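Local coordinates for protein PrgX (Enterococcus faecalis, PDB 2AWI) that acts as the receptor for the peptide sex pheromone cCF10 and, as a probably DNA-binding repressor, regulates conjugation, at residues I261-F264 / K265-G268. The protein carries 1 engineered substitution. Residues are numbered along the deposited sequence; the frame is centred on the assembly and turned at random.
Sequences INIF and KIIG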
loop_
_atom_site.group_PDB
_atom_site.type_symbol
_atom_site.label_atom_id
_atom_site.label_comp_id
_atom_site.label_asym_id
_atom_site.label_seq_id
_atom_site.Cartn_x
_atom_site.Cartn_y
_atom_site.Cartn_z
ATOM N N ILE A 261 6.018 4.481 -10.840
ATOM C CA ILE A 261 7.357 3.909 -10.964
ATOM C C ILE A 261 7.251 2.409 -10.686
ATOM O O ILE A 261 7.908 1.594 -11.331
ATOM C CB ILE A 261 8.343 4.541 -9.949
ATOM C CG1 ILE A 261 8.627 5.993 -10.337
ATOM C CG2 ILE A 261 9.647 3.748 -9.909
ATOM C CD1 ILE A 261 9.651 6.673 -9.453
ATOM N N ASN A 262 6.404 2.055 -9.727
ATOM C CA ASN A 262 6.203 0.664 -9.355
ATOM C C ASN A 262 5.531 -0.153 -10.461
ATOM O O ASN A 262 5.827 -1.336 -10.626
ATOM C CB ASN A 262 5.375 0.585 -8.074
ATOM C CG ASN A 262 4.966 -0.830 -7.735
ATOM O OD1 ASN A 262 5.809 -1.716 -7.592
ATOM N ND2 ASN A 262 3.661 -1.053 -7.604
ATOM N N ILE A 263 4.623 0.469 -11.208
ATOM C CA ILE A 263 3.939 -0.223 -12.297
ATOM C C ILE A 263 4.943 -0.658 -13.362
ATOM O O ILE A 263 4.865 -1.773 -13.885
ATOM C CB ILE A 263 2.872 0.680 -12.949
ATOM C CG1 ILE A 263 1.597 0.645 -12.113
ATOM C CG2 ILE A 263 2.580 0.226 -14.356
ATOM C CD1 ILE A 263 1.025 -0.756 -11.938
ATOM N N PHE A 264 5.885 0.224 -13.675
ATOM C CA PHE A 264 6.898 -0.074 -14.673
ATOM C C PHE A 264 7.715 -1.277 -14.233
ATOM O O PHE A 264 8.213 -2.036 -15.062
ATOM C CB PHE A 264 7.816 1.145 -14.895
ATOM C CG PHE A 264 7.237 2.174 -15.834
ATOM C CD1 PHE A 264 7.026 1.865 -17.181
ATOM C CD2 PHE A 264 6.861 3.432 -15.371
ATOM C CE1 PHE A 264 6.443 2.796 -18.054
ATOM C CE2 PHE A 264 6.276 4.372 -16.235
ATOM C CZ PHE A 264 6.067 4.052 -17.577
ATOM N N LYS A 265 7.861 -1.443 -12.923
ATOM C CA LYS A 265 8.615 -2.566 -12.399
ATOM C C LYS A 265 7.821 -3.842 -12.639
ATOM O O LYS A 265 8.339 -4.819 -13.171
ATOM C CB LYS A 265 8.861 -2.406 -10.898
ATOM C CG LYS A 265 9.693 -3.540 -10.297
ATOM C CD LYS A 265 9.570 -3.611 -8.776
ATOM C CE LYS A 265 8.150 -3.981 -8.343
ATOM N NZ LYS A 265 8.002 -4.159 -6.864
ATOM N N ILE A 266 6.555 -3.817 -12.246
ATOM C CA ILE A 266 5.681 -4.969 -12.395
ATOM C C ILE A 266 5.599 -5.498 -13.825
ATOM O O ILE A 266 5.813 -6.686 -14.059
ATOM C CB ILE A 266 4.255 -4.643 -11.912
ATOM C CG1 ILE A 266 4.289 -4.201 -10.448
ATOM C CG2 ILE A 266 3.369 -5.868 -12.045
ATOM C CD1 ILE A 266 2.920 -3.906 -9.866
ATOM N N ILE A 267 5.308 -4.622 -14.784
ATOM C CA ILE A 267 5.177 -5.060 -16.166
ATOM C C ILE A 267 6.483 -5.377 -16.873
ATOM O O ILE A 267 6.475 -5.762 -18.037
ATOM C CB ILE A 267 4.357 -4.048 -17.006
ATOM C CG1 ILE A 267 5.169 -2.781 -17.272
ATOM C CG2 ILE A 267 3.064 -3.701 -16.255
ATOM C CD1 ILE A 267 4.400 -1.704 -18.040
ATOM N N GLY A 268 7.609 -5.216 -16.186
ATOM C CA GLY A 268 8.885 -5.555 -16.799
ATOM C C GLY A 268 9.689 -4.519 -17.571
ATOM O O GLY A 268 10.647 -4.886 -18.272
#
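K265 reaches back almost one turn of helix to N262. CB lies 3.2 Å from N262 O, the carbonyl that takes a bond from I266 N (3.1 Å, 165°) and a weak one from K265 N. CG is anti to the backbone N (chi1 -178°), and a bend at chi3 (66°) swings the end of the chain toward the amide. There CE comes 3.3 Å from N262 OD1, and NZ makes a weak hydrogen bond to the same oxygen. The other arm of the amide, ND2, meets a methyl instead, CD1 of I266, at 3.7 Å. One residue on, I263 O accepts a nearly straight bond from I267 N at 3.0 Å, while both branches of I267, CG1 and CG2, lie against that oxygen. G268 closes the helix in a Schellman motif: G268 N to K265 O is one of its two backbone bonds, and the positive phi suits glycine, which has no CB to jam against the preceding carbonyl O. This end of helix 251-266, in the C-terminal TPR region, packs through I261 and F264 on helices 270-286 and 230-248; K265 touches Y298 of helix 293-300, I263 meets I263 of the second subunit, and I267 packs on L234 of that subunit.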